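Sorbitol-6-phosphate dehydrogenase (Erwinia amylovora CFBP1430, PDB 5O3Z) catalyses the interconversion of sorbitol 6-phosphate and fructose 6-phosphate as a short-chain dehydrogenase/reductase, most probably with NAD as its cofactor. Local coordinates at residues V166-T169 with Q170-L174; Q16-G19 with A20-E24; F109-S112 with L113-L117; N236-L239 with F240-D244. All coordinates share one frame; numbering follows the deposited sequence.

Contact 1. Residues V166-T169 with Q170-L174; sequences VGLT and QSLAL
Leu168 and Leu172, one helical turn apart, make the tightly packed part of this contact. Their branches cross obliquely, with CG of Leu168 3.7 Å from CD1 of Leu172 and CD1 of Leu168 3.8 Å from CG of Leu172. Their first torsions differ, which lets the two branches lie across each other: Leu168 carries CG opposite its own N (chi1 -179°), while Leu172 turns CG back beside its N, where it closes to 3.1 Å on the carbonyl O of Leu168. That same oxygen receives Leu172 N at 2.8 Å in a nearly straight bond. Branched aliphatic residues suit this side, which is wholly buried.

The other side of the helix is looser. Gln170 runs extended beside Val166, pointing the same way; its CG lies 3.5 Å from Val166 O and its NE2 3.6 Å from Val166 CG1. Its OE1 is used by Gly151 N of the second subunit, and Ser171 OG likewise bonds Ser152 O there, so polar side chains fit a face that meets another chain. Leu174 packs on Gly151 of the second subunit and Met262 of the third.

Thr169 OG1 turns inward to Ser185 and Tyr120. Helix 156-176 thus lies against helix 106-133 through Leu168 and Leu172, and against strand 182-188 through Val166, Thr169 and Leu172, as the connecting helix of a beta-alpha-beta unit.

Contact 2. Residues Q16-G19 with A20-E24; sequences QTLG and AFLCE
Backbone bonds dominate where Gln16 and Thr17 meet Ala20 and Phe21, and they record how the helix begins. Ala20 N reaches Gln16 O at 2.9 Å, yet it stands well above the carbonyl plane, 64° out of it, and has only a weak second bond to Thr17 O. One residue on, Phe21 N meets Thr17 O at 3.1 Å, and Leu22 N to Leu18 O and Cys23 N to Gly19 O continue in regular helical fashion. The unusual approach of Ala20 N goes with the positive phi of Thr17 (46°), rare for a beta-branched residue; relatives commonly have a glycine at what is probably the equivalent position.

This is the end of the glycine-rich turn between strand 8-12 and helix 17-28, the Rossmann-fold element that in short-chain dehydrogenases receives the cofactor pyrophosphate. Gly19 would be its last glycine. Lacking a side chain, it keeps the start of the helix slim, which is consistent with a dinucleotide lying close by.

Polar side-chain contact is slight: within 16-19, Gln16 NE2 makes a weak bond of 3.4 Å to Thr17 OG1.

Apolar contact is centred on Leu18 and Leu22. Leu18 holds CG opposite its N (chi1 171°), and this sends CD1 along the helix to within 4.0 Å of Leu22 CG. Leu22 CG also rests 3.5 Å from Leu18 O. Leu22 then packs on Leu238 of helix 231-242, Phe21 turns its ring to Tyr231 there, and Cys23, small enough for the side turned to the sheet, touches Val33 and Val35 of strand 32-37.

Contact 3. Residues F109-S112 with L113-L117; sequences FDLS and LQVNL
In the long helix 106-133 of the short-chain dehydrogenase fold, Ser112 and Asn116 meet one turn apart on the side facing helix 156-176. The amide of Asn116 folds back along the helix: its nitrogen ND2 lies 3.2 Å from Ser112 OG and also 3.2 Å from Ser112 O. Ser112 O therefore accepts twice, from ND2 and, at 2.9 Å, from Asn116 N, and the two donors arrive from opposite faces of its carbonyl plane. With chi1 -75° Asn116 CG sits beside its own N, which puts the amide within range of the preceding turn. Both ND2 partners lie about 20° out of the amide plane, yet together they limit its rotation. OD1 makes a weak bond to Lys162. Serine suits its place by being small against Ala161, with a hydroxyl that accepts from Asn116 ND2 and makes a weak bond to Gly157 O.

Along another face, Phe109 and Leu113 pack as apolar neighbours: Leu113 CD1 approaches the ring obliquely, 3.7 Å from CE2. The ring also stacks on Phe121 of the second subunit, and Leu117 of the second subunit packs on Leu113. On the more exposed side Leu111 and Val115 point the same way and touch lightly, CD1 to CG2 4.2 Å.

Over 114-117 the helix widens into a pi-type turn. An asparagine at a widened turn of this helix is the hallmark of the Asn-Ser-Tyr-Lys catalytic tetrad of short-chain dehydrogenases; Asn116 and Lys162 stand at positions consistent with it.

Contact 4. Residues N236-L239 with F240-D244; sequences NVLL and FYASD
Val237 and Tyr241 lie side by side near the end of helix 231-242, pointing the same way, with Val237 CG1 3.9 Å from ring atom CD2 of Tyr241. The edge of that ring also borders Val237 O, which is 3.5 Å from CD2 and accepts a hydrogen bond from Tyr241 N at 3.0 Å. Next to them, Ala242 sits between Leu238, Tyr31 and Ile141 of strand 139-145, where a methyl group fits the packing.

Phe240 is turned so that its edge lies over one face of the Tyr241 ring, offset toward the rim: CD2 stands 3.7 Å above the tyrosine plane, and Tyr241 CE2 lies in the plane of the phenylalanine. Beyond this pair, Ser243 folds back: its OG bonds Phe240 O at 2.9 Å, in the carbonyl plane and on a lone pair, while Ser243 N bonds the same oxygen. The hydroxyl can do this because chi1 (90°) turns it back over the last turn, and it also accepts from Lys245 N.

Farther out, Val237 and Tyr241 rest on Ile254 of strand 253-256, and His184 meets the Tyr241 ring edge-to-face. Tyr241 OH bonds its counterpart in the third subunit, and Phe240 stacks on Phe240 there. Such self-pairing marks a twofold interface, and packing of this last helix and the last strand across one is characteristic of tetrameric short-chain dehydrogenases.

The four contacts flank the parallel sheet in two pairs. Contacts 2 and 4 meet directly, Leu22 CD2 lying 3.8 Å from Leu238 CD1, whereas contacts 1 and 3, on neighbouring helices, come within about 4 Å at their nearest atoms without touching. Contacts 3 and 4 are the farthest apart, with centres about 27 Å from each other. Contacts 1 and 3 both face the second subunit, and contacts 1 and 4 both reach the third, so contact 1 takes part in two interfaces. The probable active site draws on contact 3 for Asn116 and on contact 2 for the cofactor turn; their centres are about 21 Å apart, on opposite sides of the chain's centre.

Contact 1. Residues V166-T169 with Q170-L174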
loop_
_atom_site.group_PDB
_atom_site.type_symbol
_atom_site.label_atom_id
_atom_site.label_comp_id
_atom_site.label_asym_id
_atom_site.label_seq_id
_atom_site.Cartn_x
_atom_site.Cartn_y
_atom_site.Cartn_z
ATOM N N VAL A 166 -0.428 4.907 12.362
ATOM C CA VAL A 166 -0.229 3.613 11.691
ATOM C C VAL A 166 1.131 3.116 11.976
ATOM O O VAL A 166 1.304 1.973 12.341
ATOM C CB VAL A 166 -0.456 3.727 10.185
ATOM C CG1 VAL A 166 -0.091 2.368 9.518
ATOM C CG2 VAL A 166 -1.896 4.170 9.951
ATOM N N GLY A 167 2.098 4.004 11.816
ATOM C CA GLY A 167 3.501 3.677 12.152
ATOM C C GLY A 167 3.690 3.193 13.587
ATOM O O GLY A 167 4.375 2.202 13.837
ATOM N N LEU A 168 3.078 3.924 14.518
ATOM C CA LEU A 168 3.153 3.508 15.932
ATOM C C LEU A 168 2.485 2.154 16.158
ATOM O O LEU A 168 3.095 1.256 16.731
ATOM C CB LEU A 168 2.567 4.575 16.848
ATOM C CG LEU A 168 2.634 4.208 18.316
ATOM C CD1 LEU A 168 4.039 3.867 18.782
ATOM C CD2 LEU A 168 2.076 5.300 19.123
ATOM N N THR A 169 1.293 1.963 15.567
ATOM C CA THR A 169 0.615 0.653 15.566
ATOM C C THR A 169 1.510 -0.484 15.050
ATOM O O THR A 169 1.532 -1.535 15.661
ATOM C CB THR A 169 -0.738 0.676 14.799
ATOM O OG1 THR A 169 -1.785 1.281 15.549
ATOM C CG2 THR A 169 -1.154 -0.696 14.401
ATOM N N GLN A 170 2.291 -0.316 13.975
ATOM C CA GLN A 170 3.110 -1.402 13.490
ATOM C C GLN A 170 4.320 -1.680 14.420
ATOM O O GLN A 170 4.649 -2.843 14.682
ATOM C CB GLN A 170 3.572 -1.141 12.019
ATOM C CG GLN A 170 2.418 -1.043 11.059
ATOM C CD GLN A 170 2.891 -0.855 9.616
ATOM O OE1 GLN A 170 4.034 -1.061 9.320
ATOM N NE2 GLN A 170 1.976 -0.457 8.759
ATOM N N SER A 171 5.018 -0.630 14.857
ATOM C CA SER A 171 6.113 -0.788 15.779
ATOM C C SER A 171 5.605 -1.444 17.099
ATOM O O SER A 171 6.273 -2.334 17.625
ATOM C CB SER A 171 6.759 0.547 16.159
ATOM O OG SER A 171 7.643 0.975 15.142
ATOM N N LEU A 172 4.506 -0.918 17.655
ATOM C CA LEU A 172 3.886 -1.563 18.861
ATOM C C LEU A 172 3.651 -3.061 18.674
ATOM O O LEU A 172 3.985 -3.895 19.544
ATOM C CB LEU A 172 2.532 -0.942 19.190
ATOM C CG LEU A 172 2.579 0.508 19.721
ATOM C CD1 LEU A 172 1.260 1.148 19.975
ATOM C CD2 LEU A 172 3.422 0.564 20.966
ATOM N N ALA A 173 3.066 -3.403 17.539
ATOM C CA ALA A 173 2.758 -4.779 17.206
ATOM C C ALA A 173 3.990 -5.595 17.211
ATOM O O ALA A 173 3.970 -6.718 17.707
ATOM C CB ALA A 173 2.042 -4.865 15.830
ATOM N N LEU A 174 5.090 -5.069 16.676
ATOM C CA LEU A 174 6.301 -5.849 16.601
ATOM C C LEU A 174 6.961 -5.957 17.996
ATOM O O LEU A 174 7.582 -6.988 18.353
ATOM C CB LEU A 174 7.296 -5.308 15.570
ATOM C CG LEU A 174 6.875 -5.289 14.074
ATOM C CD1 LEU A 174 8.019 -4.665 13.296
ATOM C CD2 LEU A 174 6.593 -6.678 13.625
#

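Contact 2. Residues Q16-G19 with A20-E24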
loop_
_atom_site.group_PDB
_atom_site.type_symbol
_atom_site.label_atom_id
_atom_site.label_comp_id
_atom_site.label_asym_id
_atom_site.label_seq_id
_atom_site.Cartn_x
_atom_site.Cartn_y
_atom_site.Cartn_z
ATOM N N GLN A 16 -17.959 10.710 25.709
ATOM C CA GLN A 16 -18.987 11.274 24.850
ATOM C C GLN A 16 -18.898 10.623 23.468
ATOM O O GLN A 16 -17.933 9.910 23.194
ATOM C CB GLN A 16 -18.772 12.783 24.713
ATOM C CG GLN A 16 -17.313 13.120 24.391
ATOM C CD GLN A 16 -17.103 14.544 23.906
ATOM O OE1 GLN A 16 -17.159 15.486 24.688
ATOM N NE2 GLN A 16 -16.833 14.703 22.616
ATOM N N THR A 17 -19.919 10.906 22.648
ATOM C CA THR A 17 -19.980 10.601 21.214
ATOM C C THR A 17 -19.530 9.161 20.965
ATOM O O THR A 17 -20.042 8.249 21.629
ATOM C CB THR A 17 -19.228 11.694 20.435
ATOM O OG1 THR A 17 -17.961 11.928 21.050
ATOM C CG2 THR A 17 -20.021 12.997 20.499
ATOM N N LEU A 18 -18.567 8.938 20.055
ATOM C CA LEU A 18 -18.148 7.597 19.693
ATOM C C LEU A 18 -17.537 6.790 20.822
ATOM O O LEU A 18 -17.861 5.610 20.984
ATOM C CB LEU A 18 -17.136 7.625 18.490
ATOM C CG LEU A 18 -16.483 6.264 18.177
ATOM C CD1 LEU A 18 -17.490 5.208 17.674
ATOM C CD2 LEU A 18 -15.317 6.371 17.170
ATOM N N GLY A 19 -16.619 7.406 21.567
ATOM C CA GLY A 19 -16.096 6.798 22.750
ATOM C C GLY A 19 -17.164 6.279 23.710
ATOM O O GLY A 19 -17.031 5.166 24.249
ATOM N N ALA A 20 -18.219 7.073 23.870
ATOM C CA ALA A 20 -19.300 6.700 24.801
ATOM C C ALA A 20 -20.075 5.474 24.263
ATOM O O ALA A 20 -20.378 4.553 24.989
ATOM C CB ALA A 20 -20.233 7.880 25.031
ATOM N N PHE A 21 -20.321 5.480 22.948
ATOM C CA PHE A 21 -20.952 4.361 22.283
ATOM C C PHE A 21 -20.125 3.108 22.399
ATOM O O PHE A 21 -20.705 2.060 22.609
ATOM C CB PHE A 21 -21.203 4.697 20.817
ATOM C CG PHE A 21 -22.042 3.675 20.079
ATOM C CD1 PHE A 21 -21.474 2.485 19.600
ATOM C CD2 PHE A 21 -23.394 3.930 19.807
ATOM C CE1 PHE A 21 -22.259 1.548 18.916
ATOM C CE2 PHE A 21 -24.175 3.016 19.098
ATOM C CZ PHE A 21 -23.611 1.836 18.642
ATOM N N LEU A 22 -18.784 3.174 22.253
ATOM C CA LEU A 22 -17.979 1.967 22.375
ATOM C C LEU A 22 -17.981 1.420 23.792
ATOM O O LEU A 22 -17.949 0.210 23.972
ATOM C CB LEU A 22 -16.544 2.192 21.914
ATOM C CG LEU A 22 -16.342 2.554 20.455
ATOM C CD1 LEU A 22 -14.879 2.982 20.255
ATOM C CD2 LEU A 22 -16.661 1.341 19.570
ATOM N N CYS A 23 -17.968 2.324 24.795
ATOM C CA CYS A 23 -18.061 1.889 26.227
ATOM C C CYS A 23 -19.344 1.079 26.476
ATOM O O CYS A 23 -19.308 0.025 27.082
ATOM C CB CYS A 23 -18.026 3.111 27.162
ATOM S SG CYS A 23 -16.394 3.885 27.276
ATOM N N GLU A 24 -20.457 1.570 25.976
ATOM C CA GLU A 24 -21.752 0.871 26.179
ATOM C C GLU A 24 -21.780 -0.482 25.458
ATOM O O GLU A 24 -22.217 -1.542 25.996
ATOM C CB GLU A 24 -22.887 1.717 25.663
ATOM C CG GLU A 24 -22.938 3.067 26.340
ATOM C CD GLU A 24 -24.282 3.763 26.243
ATOM O OE1 GLU A 24 -25.328 3.083 26.233
ATOM O OE2 GLU A 24 -24.292 4.999 26.212
#

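Contact 3. Residues F109-S112 with L113-L117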
loop_
_atom_site.group_PDB
_atom_site.type_symbol
_atom_site.label_atom_id
_atom_site.label_comp_id
_atom_site.label_asym_id
_atom_site.label_seq_id
_atom_site.Cartn_x
_atom_site.Cartn_y
_atom_site.Cartn_z
ATOM N N PHE A 109 -0.903 22.241 14.632
ATOM C CA PHE A 109 -0.158 21.110 14.125
ATOM C C PHE A 109 0.376 20.372 15.326
ATOM O O PHE A 109 0.257 19.162 15.473
ATOM C CB PHE A 109 1.004 21.583 13.260
ATOM C CG PHE A 109 1.718 20.449 12.585
ATOM C CD1 PHE A 109 1.187 19.922 11.429
ATOM C CD2 PHE A 109 2.869 19.919 13.111
ATOM C CE1 PHE A 109 1.853 18.913 10.772
ATOM C CE2 PHE A 109 3.483 18.870 12.512
ATOM C CZ PHE A 109 2.961 18.354 11.358
ATOM N N ASP A 110 0.962 21.136 16.234
ATOM C CA ASP A 110 1.430 20.581 17.489
ATOM C C ASP A 110 0.371 19.865 18.325
ATOM O O ASP A 110 0.652 18.776 18.845
ATOM C CB ASP A 110 2.091 21.653 18.365
ATOM C CG ASP A 110 3.611 21.677 18.210
ATOM O OD1 ASP A 110 4.278 20.613 18.341
ATOM O OD2 ASP A 110 4.135 22.779 17.958
ATOM N N LEU A 111 -0.791 20.503 18.497
ATOM C CA LEU A 111 -1.892 19.910 19.249
ATOM C C LEU A 111 -2.336 18.602 18.583
ATOM O O LEU A 111 -2.400 17.562 19.196
ATOM C CB LEU A 111 -3.044 20.914 19.325
ATOM C CG LEU A 111 -4.188 20.625 20.324
ATOM C CD1 LEU A 111 -3.721 20.446 21.774
ATOM C CD2 LEU A 111 -5.190 21.773 20.206
ATOM N N SER A 112 -2.553 18.651 17.277
ATOM C CA SER A 112 -2.840 17.384 16.552
ATOM C C SER A 112 -1.887 16.270 16.917
ATOM O O SER A 112 -2.341 15.156 17.233
ATOM C CB SER A 112 -2.900 17.580 15.031
ATOM O OG SER A 112 -3.243 16.305 14.430
ATOM N N LEU A 113 -0.579 16.552 16.986
ATOM C CA LEU A 113 0.402 15.516 17.340
ATOM C C LEU A 113 0.244 15.021 18.783
ATOM O O LEU A 113 0.363 13.824 19.074
ATOM C CB LEU A 113 1.843 15.985 17.104
ATOM C CG LEU A 113 2.175 16.398 15.655
ATOM C CD1 LEU A 113 3.642 16.795 15.547
ATOM C CD2 LEU A 113 1.849 15.318 14.655
ATOM N N GLN A 114 -0.063 15.939 19.687
ATOM C CA GLN A 114 -0.186 15.572 21.112
ATOM C C GLN A 114 -1.399 14.626 21.319
ATOM O O GLN A 114 -1.268 13.557 21.858
ATOM C CB GLN A 114 -0.301 16.869 21.981
ATOM C CG GLN A 114 1.015 17.639 22.201
ATOM C CD GLN A 114 2.152 16.769 22.765
ATOM O OE1 GLN A 114 1.946 15.951 23.647
ATOM N NE2 GLN A 114 3.361 16.940 22.242
ATOM N N VAL A 115 -2.547 15.049 20.842
ATOM C CA VAL A 115 -3.822 14.374 21.054
ATOM C C VAL A 115 -3.848 13.070 20.224
ATOM O O VAL A 115 -4.150 12.009 20.762
ATOM C CB VAL A 115 -5.003 15.304 20.731
ATOM C CG1 VAL A 115 -6.339 14.571 20.857
ATOM C CG2 VAL A 115 -5.019 16.494 21.693
ATOM N N ASN A 116 -3.433 13.145 18.955
ATOM C CA ASN A 116 -3.587 11.991 18.086
ATOM C C ASN A 116 -2.514 10.980 18.175
ATOM O O ASN A 116 -2.752 9.813 17.862
ATOM C CB ASN A 116 -3.729 12.429 16.686
ATOM C CG ASN A 116 -5.061 12.981 16.438
ATOM O OD1 ASN A 116 -6.050 12.236 16.597
ATOM N ND2 ASN A 116 -5.150 14.277 16.084
ATOM N N LEU A 117 -1.326 11.403 18.617
ATOM C CA LEU A 117 -0.177 10.572 18.548
ATOM C C LEU A 117 0.504 10.368 19.858
ATOM O O LEU A 117 0.698 9.246 20.237
ATOM C CB LEU A 117 0.803 11.109 17.476
ATOM C CG LEU A 117 1.985 10.297 16.976
ATOM C CD1 LEU A 117 1.522 8.889 16.606
ATOM C CD2 LEU A 117 2.546 11.049 15.760
#

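Contact 4. Residues N236-L239 with F240-D244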
loop_
_atom_site.group_PDB
_atom_site.type_symbol
_atom_site.label_atom_id
_atom_site.label_comp_id
_atom_site.label_asym_id
_atom_site.label_seq_id
_atom_site.Cartn_x
_atom_site.Cartn_y
_atom_site.Cartn_z
ATOM N N ASN A 236 -18.529 -3.178 15.688
ATOM C CA ASN A 236 -18.511 -4.537 15.119
ATOM C C ASN A 236 -17.124 -4.998 14.899
ATOM O O ASN A 236 -16.690 -6.039 15.435
ATOM C CB ASN A 236 -19.373 -4.581 13.833
ATOM C CG ASN A 236 -20.880 -4.628 14.146
ATOM O OD1 ASN A 236 -21.258 -4.892 15.292
ATOM N ND2 ASN A 236 -21.750 -4.340 13.136
ATOM N N VAL A 237 -16.370 -4.160 14.158
ATOM C CA VAL A 237 -15.001 -4.447 13.786
ATOM C C VAL A 237 -14.083 -4.453 15.034
ATOM O O VAL A 237 -13.220 -5.329 15.221
ATOM C CB VAL A 237 -14.520 -3.385 12.769
ATOM C CG1 VAL A 237 -13.041 -3.506 12.498
ATOM C CG2 VAL A 237 -15.290 -3.441 11.449
ATOM N N LEU A 238 -14.251 -3.433 15.856
ATOM C CA LEU A 238 -13.531 -3.400 17.135
ATOM C C LEU A 238 -13.655 -4.726 17.901
ATOM O O LEU A 238 -12.656 -5.351 18.339
ATOM C CB LEU A 238 -13.997 -2.200 17.947
ATOM C CG LEU A 238 -13.139 -1.878 19.183
ATOM C CD1 LEU A 238 -13.313 -0.409 19.496
ATOM C CD2 LEU A 238 -13.532 -2.705 20.391
ATOM N N LEU A 239 -14.884 -5.213 17.997
ATOM C CA LEU A 239 -15.148 -6.435 18.794
ATOM C C LEU A 239 -14.483 -7.634 18.197
ATOM O O LEU A 239 -13.974 -8.501 18.930
ATOM C CB LEU A 239 -16.636 -6.686 18.915
ATOM C CG LEU A 239 -17.436 -5.716 19.809
ATOM C CD1 LEU A 239 -18.938 -6.027 19.769
ATOM C CD2 LEU A 239 -16.886 -5.721 21.213
ATOM N N PHE A 240 -14.403 -7.670 16.855
ATOM C CA PHE A 240 -13.847 -8.826 16.236
ATOM C C PHE A 240 -12.379 -8.810 16.486
ATOM O O PHE A 240 -11.828 -9.807 17.010
ATOM C CB PHE A 240 -14.194 -8.909 14.721
ATOM C CG PHE A 240 -13.441 -9.997 14.049
ATOM C CD1 PHE A 240 -13.707 -11.331 14.365
ATOM C CD2 PHE A 240 -12.353 -9.715 13.252
ATOM C CE1 PHE A 240 -12.960 -12.362 13.818
ATOM C CE2 PHE A 240 -11.605 -10.725 12.698
ATOM C CZ PHE A 240 -11.911 -12.060 12.978
ATOM N N TYR A 241 -11.686 -7.692 16.155
ATOM C CA TYR A 241 -10.207 -7.634 16.383
ATOM C C TYR A 241 -9.775 -7.691 17.875
ATOM O O TYR A 241 -8.676 -8.128 18.234
ATOM C CB TYR A 241 -9.524 -6.513 15.546
ATOM C CG TYR A 241 -9.538 -6.813 14.013
ATOM C CD1 TYR A 241 -8.521 -7.550 13.427
ATOM C CD2 TYR A 241 -10.557 -6.403 13.206
ATOM C CE1 TYR A 241 -8.565 -7.892 12.043
ATOM C CE2 TYR A 241 -10.581 -6.699 11.844
ATOM C CZ TYR A 241 -9.590 -7.421 11.272
ATOM O OH TYR A 241 -9.550 -7.711 9.927
ATOM N N ALA A 242 -10.691 -7.358 18.756
ATOM C CA ALA A 242 -10.422 -7.506 20.215
ATOM C C ALA A 242 -10.613 -8.938 20.725
ATOM O O ALA A 242 -10.111 -9.306 21.791
ATOM C CB ALA A 242 -11.333 -6.550 20.985
ATOM N N SER A 243 -11.295 -9.780 19.943
ATOM C CA SER A 243 -11.631 -11.125 20.365
ATOM C C SER A 243 -10.429 -12.078 20.277
ATOM O O SER A 243 -9.455 -11.840 19.549
ATOM C CB SER A 243 -12.791 -11.645 19.500
ATOM O OG SER A 243 -12.273 -12.303 18.343
ATOM N N ASP A 244 -10.516 -13.233 20.924
ATOM C CA ASP A 244 -9.504 -14.293 20.716
ATOM C C ASP A 244 -9.585 -14.916 19.321
ATOM O O ASP A 244 -8.675 -15.621 18.906
ATOM C CB ASP A 244 -9.603 -15.352 21.820
ATOM C CG ASP A 244 -9.319 -14.751 23.230
ATOM O OD1 ASP A 244 -8.433 -13.862 23.331
ATOM O OD2 ASP A 244 -9.983 -15.130 24.239
#